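PDB 7K4O: carboxylic ester hydrolase from Aspergillus niger, which hydrolyses carboxylic esters, probably the galloyl ester bonds of tannins, as a fungal tannase of the serine esterase class. Local coordinates for residues Ile244-Ile249 / Pro327-Phe331; Gly416-Ile422 / Gly462-Cys466; Thr459-Ala463 / Gly475-Gln479. One frame throughout, in Å; residues are numbered along the deposited sequence.

Contact 1. Residues Ile244-Ile249 / Pro327-Phe331; sequences IVNETI and PTAAF. With NAG (2-acetamido-2-deoxy-beta-D-glucopyranose), chain G.
The Phe331 ring meets helix 238-252 along one edge. Val245 CG2 lies near the ring plane, 3.6 Å from Phe331 CD1. The valine and the ring run alongside each other, pointing opposite ways. Ile244 CG2 adds a looser oblique approach to Phe331 CE1. Elsewhere the ring packs against helix 300-310, through Ala306, Ile309 and Ile310.

Val245 has contacts with four residues of the loop, Thr328 to Phe331. Its CG1 stands anti to the backbone N (chi1 168°) and sits 3.5 Å from Thr328 O. Its CG2 serves both Phe331 and the backbone of Ala329. Val245 thus touches both the backbone and the ring of the 327-331 loop. One turn later, Thr248 CG2 comes within 4.0 Å of Thr328 CG2 and also meets Pro327 CB. The Ile249 side chain crosses that of Thr328 at about a right angle, with Ile249 CG1 4.1 Å from Thr328 CG2.

Both threonine hydroxyls turn back to their own segments and leave their methyls for the contact. Thr248 OG1 donates to Ile244 O at 2.7 Å, from above the carbonyl plane. Thr248 N reaches the same oxygen from the opposite face. Thr328 OG1 donates to Pro327 O at 2.6 Å, in the carbonyl plane. Asn246 is turned off the contact and carries an N-linked glycan, with ND2 bonded to NAG C1. Helix 266-272 adds Cys269 and Thr266 to the same packing. This is the apolar interior of the insertion between strands 205-209 and 410-416, consistent with the lid of a tannase-family alpha/beta hydrolase.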
loop_
_atom_site.group_PDB
_atom_site.type_symbol
_atom_site.label_atom_id
_atom_site.label_comp_id
_atom_site.label_asym_id
_atom_site.label_seq_id
_atom_site.Cartn_x
_atom_site.Cartn_y
_atom_site.Cartn_z
ATOM N N ILE A 244 15.151 20.533 6.004
ATOM C CA ILE A 244 13.785 21.014 6.293
ATOM C C ILE A 244 13.019 19.888 7.008
ATOM O O ILE A 244 12.273 20.189 7.982
ATOM C CB ILE A 244 13.099 21.472 4.991
ATOM C CG1 ILE A 244 13.696 22.807 4.518
ATOM C CG2 ILE A 244 11.606 21.610 5.158
ATOM C CD1 ILE A 244 13.380 23.156 3.081
ATOM N N VAL A 245 13.126 18.660 6.511
ATOM C CA VAL A 245 12.393 17.533 7.179
ATOM C C VAL A 245 12.862 17.413 8.645
ATOM O O VAL A 245 12.023 17.317 9.542
ATOM C CB VAL A 245 12.618 16.227 6.406
ATOM C CG1 VAL A 245 12.147 15.015 7.190
ATOM C CG2 VAL A 245 11.966 16.308 5.033
ATOM N N ASN A 246 14.176 17.359 8.871
ATOM C CA ASN A 246 14.765 17.227 10.238
ATOM C C ASN A 246 14.256 18.353 11.128
ATOM O O ASN A 246 13.861 18.066 12.258
ATOM C CB ASN A 246 16.298 17.156 10.221
ATOM C CG ASN A 246 16.832 15.803 9.803
ATOM O OD1 ASN A 246 16.053 14.855 9.599
ATOM N ND2 ASN A 246 18.150 15.692 9.633
ATOM N N GLU A 247 14.230 19.605 10.663
ATOM C CA GLU A 247 13.734 20.739 11.496
ATOM C C GLU A 247 12.230 20.677 11.710
ATOM O O GLU A 247 11.742 21.203 12.747
ATOM C CB GLU A 247 14.111 22.072 10.851
ATOM C CG GLU A 247 15.604 22.317 10.895
ATOM C CD GLU A 247 16.115 22.480 12.326
ATOM O OE1 GLU A 247 15.471 23.177 13.138
ATOM O OE2 GLU A 247 17.119 21.880 12.628
ATOM N N THR A 248 11.474 20.104 10.741
ATOM C CA THR A 248 10.015 19.918 10.923
ATOM C C THR A 248 9.811 18.871 12.030
ATOM O O THR A 248 8.951 19.084 12.884
ATOM C CB THR A 248 9.358 19.566 9.577
ATOM O OG1 THR A 248 9.653 20.605 8.625
ATOM C CG2 THR A 248 7.867 19.382 9.714
ATOM N N ILE A 249 10.584 17.795 12.014
ATOM C CA ILE A 249 10.465 16.741 13.072
ATOM C C ILE A 249 10.758 17.410 14.430
ATOM O O ILE A 249 9.969 17.237 15.391
ATOM C CB ILE A 249 11.381 15.553 12.798
ATOM C CG1 ILE A 249 10.906 14.746 11.574
ATOM C CG2 ILE A 249 11.469 14.690 14.040
ATOM C CD1 ILE A 249 11.904 13.757 11.069
ATOM N N PRO A 327 3.719 16.794 6.075
ATOM C CA PRO A 327 4.978 17.246 6.694
ATOM C C PRO A 327 5.639 16.083 7.457
ATOM O O PRO A 327 4.914 15.248 8.004
ATOM C CB PRO A 327 4.512 18.358 7.647
ATOM C CG PRO A 327 3.220 18.843 7.059
ATOM C CD PRO A 327 2.555 17.608 6.441
ATOM N N THR A 328 6.967 15.997 7.404
ATOM C CA THR A 328 7.906 14.986 7.984
ATOM C C THR A 328 8.169 13.868 6.985
ATOM O O THR A 328 9.139 13.166 7.167
ATOM C CB THR A 328 7.510 14.417 9.353
ATOM O OG1 THR A 328 6.373 13.564 9.302
ATOM C CG2 THR A 328 7.113 15.471 10.350
ATOM N N ALA A 329 7.381 13.739 5.907
ATOM C CA ALA A 329 7.730 12.777 4.839
ATOM C C ALA A 329 8.952 13.276 4.069
ATOM O O ALA A 329 9.009 14.503 3.768
ATOM C CB ALA A 329 6.543 12.536 3.911
ATOM N N ALA A 330 9.864 12.378 3.738
ATOM C CA ALA A 330 11.050 12.691 2.926
ATOM C C ALA A 330 10.626 13.261 1.568
ATOM O O ALA A 330 9.572 12.891 1.024
ATOM C CB ALA A 330 11.914 11.499 2.764
ATOM N N PHE A 331 11.446 14.151 1.009
ATOM C CA PHE A 331 11.196 14.745 -0.324
ATOM C C PHE A 331 11.776 13.851 -1.415
ATOM O O PHE A 331 12.644 14.296 -2.218
ATOM C CB PHE A 331 11.780 16.168 -0.358
ATOM C CG PHE A 331 10.972 17.188 0.376
ATOM C CD1 PHE A 331 11.166 17.417 1.730
ATOM C CD2 PHE A 331 10.033 17.950 -0.283
ATOM C CE1 PHE A 331 10.404 18.345 2.409
ATOM C CE2 PHE A 331 9.273 18.881 0.403
ATOM C CZ PHE A 331 9.458 19.081 1.742
HETATM C C1 NAG G . 18.867 14.463 9.218
HETATM C C2 NAG G . 20.374 14.613 8.938
HETATM C C3 NAG G . 21.085 13.302 8.647
HETATM C C4 NAG G . 20.840 12.450 9.859
HETATM C C5 NAG G . 19.339 12.312 10.095
HETATM C C6 NAG G . 19.070 11.484 11.338
HETATM C C7 NAG G . 20.887 16.701 7.774
HETATM C C8 NAG G . 20.908 17.371 6.430
HETATM N N2 NAG G . 20.539 15.418 7.750
HETATM O O3 NAG G . 22.448 13.600 8.322
HETATM O O4 NAG G . 21.365 11.203 9.498
HETATM O O5 NAG G . 18.687 13.551 10.292
HETATM O O6 NAG G . 17.674 11.361 11.504
HETATM O O7 NAG G . 21.176 17.264 8.807
#

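Contact 2. Residues Gly416-Ile422 / Gly462-Cys466. With GDE (3,4,5-trihydroxybenzoic acid), chain J.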
loop_
_atom_site.group_PDB
_atom_site.type_symbol
_atom_site.label_atom_id
_atom_site.label_comp_id
_atom_site.label_asym_id
_atom_site.label_seq_id
_atom_site.Cartn_x
_atom_site.Cartn_y
_atom_site.Cartn_z
ATOM N N GLY A 416 1.519 4.932 6.948
ATOM C CA GLY A 416 2.548 5.703 7.664
ATOM C C GLY A 416 2.315 7.198 7.599
ATOM O O GLY A 416 2.014 7.726 6.526
ATOM N N ASP A 417 2.503 7.909 8.713
ATOM C CA ASP A 417 2.337 9.382 8.786
ATOM C C ASP A 417 3.423 10.070 7.955
ATOM O O ASP A 417 3.148 11.211 7.537
ATOM C CB ASP A 417 2.415 9.871 10.253
ATOM C CG ASP A 417 1.039 9.995 10.859
ATOM O OD1 ASP A 417 0.346 10.938 10.478
ATOM O OD2 ASP A 417 0.689 9.155 11.736
ATOM N N ALA A 418 4.569 9.441 7.746
ATOM C CA ALA A 418 5.705 10.072 7.029
ATOM C C ALA A 418 5.940 9.350 5.692
ATOM O O ALA A 418 7.094 9.231 5.197
ATOM C CB ALA A 418 6.939 10.121 7.912
ATOM N N ASP A 419 4.847 8.830 5.087
ATOM C CA ASP A 419 4.959 8.103 3.808
ATOM C C ASP A 419 5.329 9.134 2.725
ATOM O O ASP A 419 4.584 10.097 2.548
ATOM C CB ASP A 419 3.629 7.394 3.497
ATOM C CG ASP A 419 3.743 6.384 2.395
ATOM O OD1 ASP A 419 4.575 6.586 1.456
ATOM O OD2 ASP A 419 3.061 5.339 2.518
ATOM N N PHE A 420 6.390 8.862 2.028
ATOM C CA PHE A 420 6.975 9.721 0.985
ATOM C C PHE A 420 6.598 9.228 -0.405
ATOM O O PHE A 420 7.054 9.830 -1.392
ATOM C CB PHE A 420 8.503 9.714 1.087
ATOM C CG PHE A 420 9.134 8.357 1.069
ATOM C CD1 PHE A 420 9.363 7.685 -0.108
ATOM C CD2 PHE A 420 9.408 7.698 2.270
ATOM C CE1 PHE A 420 9.950 6.428 -0.117
ATOM C CE2 PHE A 420 9.967 6.429 2.261
ATOM C CZ PHE A 420 10.230 5.786 1.071
ATOM N N SER A 421 5.835 8.128 -0.474
ATOM C CA SER A 421 5.563 7.448 -1.765
ATOM C C SER A 421 4.072 7.578 -2.076
ATOM O O SER A 421 3.747 7.714 -3.246
ATOM C CB SER A 421 6.062 6.039 -1.758
ATOM O OG SER A 421 5.925 5.404 -3.023
ATOM N N ILE A 422 3.219 7.424 -1.063
ATOM C CA ILE A 422 1.751 7.590 -1.169
ATOM C C ILE A 422 1.323 8.518 -0.083
ATOM O O ILE A 422 1.529 8.214 1.099
ATOM C CB ILE A 422 1.037 6.229 -1.087
ATOM C CG1 ILE A 422 1.670 5.241 -2.076
ATOM C CG2 ILE A 422 -0.456 6.454 -1.269
ATOM C CD1 ILE A 422 1.007 3.895 -2.163
ATOM N N GLY A 462 5.351 8.475 12.548
ATOM C CA GLY A 462 6.728 8.499 12.021
ATOM C C GLY A 462 7.072 7.504 10.925
ATOM O O GLY A 462 8.162 7.569 10.390
ATOM N N ALA A 463 6.201 6.550 10.574
ATOM C CA ALA A 463 6.539 5.483 9.623
ATOM C C ALA A 463 6.635 6.026 8.183
ATOM O O ALA A 463 5.990 7.056 7.833
ATOM C CB ALA A 463 5.505 4.378 9.706
ATOM N N GLY A 464 7.438 5.334 7.423
ATOM C CA GLY A 464 7.713 5.656 6.017
ATOM C C GLY A 464 6.695 4.941 5.146
ATOM O O GLY A 464 5.515 4.888 5.539
ATOM N N HIS A 465 7.172 4.404 4.035
ATOM C CA HIS A 465 6.309 3.758 3.030
ATOM C C HIS A 465 6.274 2.257 3.316
ATOM O O HIS A 465 7.223 1.589 2.977
ATOM C CB HIS A 465 6.789 4.074 1.623
ATOM C CG HIS A 465 5.904 3.426 0.627
ATOM N ND1 HIS A 465 4.515 3.584 0.667
ATOM C CD2 HIS A 465 6.187 2.603 -0.392
ATOM C CE1 HIS A 465 3.998 2.859 -0.315
ATOM N NE2 HIS A 465 5.003 2.274 -0.954
ATOM N N CYS A 466 5.217 1.801 3.976
ATOM C CA CYS A 466 5.023 0.381 4.324
ATOM C C CYS A 466 6.228 -0.145 5.101
ATOM O O CYS A 466 6.621 -1.291 4.871
ATOM C CB CYS A 466 4.861 -0.437 3.056
ATOM S SG CYS A 466 3.320 -0.007 2.212
HETATM O OAA GDE J . 4.019 -0.747 -4.415
HETATM O OAB GDE J . 5.588 0.549 -3.547
HETATM O OAC GDE J . 1.890 2.309 -7.963
HETATM O OAD GDE J . 4.053 5.243 -4.874
HETATM O OAE GDE J . 2.538 4.889 -7.048
HETATM C CAF GDE J . 3.222 1.343 -6.130
HETATM C CAG GDE J . 4.329 2.839 -4.550
HETATM C CAH GDE J . 4.586 0.380 -4.289
HETATM C CAI GDE J . 2.714 2.453 -6.822
HETATM C CAJ GDE J . 3.847 3.962 -5.272
HETATM C CAK GDE J . 4.058 1.575 -5.050
HETATM C CAL GDE J . 3.041 3.756 -6.359
HETATM O O HOH W 1 2.990 3.885 4.738
#
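His465 is the centre of this contact and has by far the most surface buried by it. Its CG is anti to the backbone N (chi1 -180°), which puts the ring edge-on to Asp419, with a face against Ser421. His465 ND1 donates to Asp419 OD2 at 2.9 Å in a nearly straight bond (176°). The acceptor lies in the ring plane and uses its syn lone pair. Ser421 CB sits over one face of the imidazole, toward its rim, in a CH-pi contact, 3.6 Å from the centroid. The opposite face has Cys466 SG over its rim. Ile422 CD1 approaches His465 CE1 obliquely. His465 CB in turn rests over a face of the Phe420 ring.

The Asp419 carboxylate is held on both oxygens. OD1 accepts from Ser421 N, an Asx turn, and from Ile422 N, which extends it to an Asx motif. A water donates to OD2 and to Gly464 O, and accepts from Gly416 N and Cys466 N.

Ala463 and Gly464 form the backbone half. Ala463 O accepts from Ala418 N at 2.8 Å, nearly along its C=O axis, and Ala463 CB sits 3.8 Å from Gly416 CA. Gly464 CA lies close to Ala418 O.

His465 NE2 is hydrogen-bonded to Ser186 OG, and also donates to GDE OAB at 3.2 Å. Ser421 OG is 2.6 Å from GDE OAD in a hydrogen bond. Cys466 is disulfide-linked to Cys185, the neighbour of Ser186. The Ser186-His465-Asp419 chain is consistent with a serine esterase charge relay, with gallic acid bound where the acyl product of tannin cleavage would lie.

Contact 3. Residues Thr459-Ala463 / Gly475-Gln479; sequences TVPGA and GPFPQ. With MAN (alpha-D-mannopyranose), chain B.
The type II turn from Val460 to Ala463, at the end of edge strand 455-460, packs on the proline-rich segment 475-479. That segment includes the weakly bonded strand 476-477, itself the edge of a small antiparallel sheet.

Val460 carries much of the contact with its two methyls. CG1, anti to the backbone N (chi1 -171°), lies 3.2 Å from Pro476 O and approaches the Phe477 ring obliquely. Val460 CG2 points at the CD corner of the Pro478 ring, 3.9 Å away. Pro478 CD also sits over the rim of one face of the Phe477 ring. Ala463 CB comes to the edge of that ring, 4.3 Å from Phe477 CD1.

The two prolines Pro461 and Pro476 cross at about a right angle. Their closest side-chain approach is from Pro461 CB to Pro476 CD, at 4.0 Å. Pro476 CD also lies 3.5 Å from Pro461 O. A water sits beside this pair and is 2.7 Å from both Pro461 O and Pro476 O, so it bridges the two backbones.

Within the turn, Ala463 N donates to Val460 O at 3.2 Å. Gly462, at the third position of the type II turn, has the positive phi that position needs. Leu514 of strand 511-514 touches Val460, Pro461 and Pro476. At the far end, Gln479 OE1 accepts from O4 of a glycan mannose, and Gln479 NE2 is hydrogen-bonded to Ser47 O. The arrangement joins the last strand of an alpha/beta hydrolase sheet to a small antiparallel sheet beside it.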
loop_
_atom_site.group_PDB
_atom_site.type_symbol
_atom_site.label_atom_id
_atom_site.label_comp_id
_atom_site.label_asym_id
_atom_site.label_seq_id
_atom_site.Cartn_x
_atom_site.Cartn_y
_atom_site.Cartn_z
ATOM N N THR A 459 -3.389 5.593 11.246
ATOM C CA THR A 459 -2.086 6.105 10.778
ATOM C C THR A 459 -0.975 5.644 11.710
ATOM O O THR A 459 -1.245 5.333 12.916
ATOM C CB THR A 459 -2.092 7.629 10.543
ATOM O OG1 THR A 459 -2.045 8.348 11.780
ATOM C CG2 THR A 459 -3.288 8.080 9.718
ATOM N N VAL A 460 0.228 5.539 11.180
ATOM C CA VAL A 460 1.374 4.993 11.958
ATOM C C VAL A 460 2.365 6.136 12.186
ATOM O O VAL A 460 3.090 6.541 11.255
ATOM C CB VAL A 460 2.035 3.802 11.258
ATOM C CG1 VAL A 460 3.058 3.144 12.173
ATOM C CG2 VAL A 460 0.972 2.793 10.789
ATOM N N PRO A 461 2.487 6.615 13.447
ATOM C CA PRO A 461 3.429 7.696 13.765
ATOM C C PRO A 461 4.838 7.462 13.261
ATOM O O PRO A 461 5.428 6.409 13.461
ATOM C CB PRO A 461 3.434 7.740 15.310
ATOM C CG PRO A 461 2.068 7.270 15.683
ATOM C CD PRO A 461 1.709 6.218 14.627
ATOM N N GLY A 462 5.351 8.475 12.548
ATOM C CA GLY A 462 6.728 8.499 12.021
ATOM C C GLY A 462 7.072 7.504 10.925
ATOM O O GLY A 462 8.162 7.569 10.390
ATOM N N ALA A 463 6.201 6.550 10.574
ATOM C CA ALA A 463 6.539 5.483 9.623
ATOM C C ALA A 463 6.635 6.026 8.183
ATOM O O ALA A 463 5.990 7.056 7.833
ATOM C CB ALA A 463 5.505 4.378 9.706
ATOM N N GLY A 475 9.527 5.205 16.409
ATOM C CA GLY A 475 8.120 5.094 15.980
ATOM C C GLY A 475 7.713 3.622 15.990
ATOM O O GLY A 475 8.548 2.743 15.807
ATOM N N PRO A 476 6.418 3.364 16.169
ATOM C CA PRO A 476 5.892 2.005 16.217
ATOM C C PRO A 476 5.544 1.507 14.814
ATOM O O PRO A 476 5.599 2.265 13.853
ATOM C CB PRO A 476 4.611 2.190 17.019
ATOM C CG PRO A 476 4.109 3.528 16.550
ATOM C CD PRO A 476 5.361 4.356 16.353
ATOM N N PHE A 477 5.203 0.225 14.704
ATOM C CA PHE A 477 4.794 -0.340 13.402
ATOM C C PHE A 477 3.859 -1.490 13.694
ATOM O O PHE A 477 4.125 -2.254 14.621
ATOM C CB PHE A 477 5.999 -0.799 12.596
ATOM C CG PHE A 477 5.686 -0.963 11.134
ATOM C CD1 PHE A 477 5.634 0.137 10.285
ATOM C CD2 PHE A 477 5.403 -2.217 10.636
ATOM C CE1 PHE A 477 5.267 -0.035 8.953
ATOM C CE2 PHE A 477 5.055 -2.384 9.306
ATOM C CZ PHE A 477 4.981 -1.291 8.473
ATOM N N PRO A 478 2.754 -1.649 12.926
ATOM C CA PRO A 478 1.805 -2.739 13.204
ATOM C C PRO A 478 2.332 -4.044 12.626
ATOM O O PRO A 478 2.162 -4.350 11.459
ATOM C CB PRO A 478 0.508 -2.229 12.581
ATOM C CG PRO A 478 1.001 -1.413 11.370
ATOM C CD PRO A 478 2.298 -0.752 11.845
ATOM N N GLN A 479 3.004 -4.832 13.460
ATOM C CA GLN A 479 3.663 -6.080 13.057
ATOM C C GLN A 479 2.745 -7.286 13.282
ATOM O O GLN A 479 3.091 -8.383 12.867
ATOM C CB GLN A 479 4.971 -6.229 13.841
ATOM C CG GLN A 479 5.822 -7.423 13.409
ATOM C CD GLN A 479 7.147 -7.474 14.187
ATOM O OE1 GLN A 479 7.134 -7.359 15.422
ATOM N NE2 GLN A 479 8.244 -7.741 13.491
HETATM C C1 MAN B . 9.417 -11.065 19.863
HETATM C C2 MAN B . 9.000 -11.390 18.399
HETATM C C3 MAN B . 9.319 -10.155 17.561
HETATM C C4 MAN B . 8.536 -8.927 18.019
HETATM C C5 MAN B . 8.760 -8.729 19.531
HETATM C C6 MAN B . 7.801 -7.791 20.193
HETATM O O2 MAN B . 7.593 -11.654 18.324
HETATM O O3 MAN B . 9.060 -10.580 16.228
HETATM O O4 MAN B . 9.007 -7.775 17.315
HETATM O O5 MAN B . 8.620 -9.955 20.285
HETATM O O6 MAN B . 8.199 -7.534 21.640
HETATM O O HOH W 2 7.060 4.377 12.873
#

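Overall arrangement
From the N terminus, contact 1 comes first. It closes a loop of the insertion between strands 205-209 and 410-416, and ends before contact 2 opens. Contact 2 closes the loop from the end of strand 410-416 to just past strand 455-460, which holds helices 425-438 and 444-452. Contact 3 then closes a short loop without helix or strand. Contacts 2 and 3 share Gly462 and Ala463, and Asp417 is probably hydrogen-bonded to Thr459 and Val460. Contact 1 touches contact 2 by packing of Ala329 and Ala330 against 418-420. The three thus join the insertion, the loops that follow the last two strands of the large sheet, 410-416 and 455-460, and the small sheet.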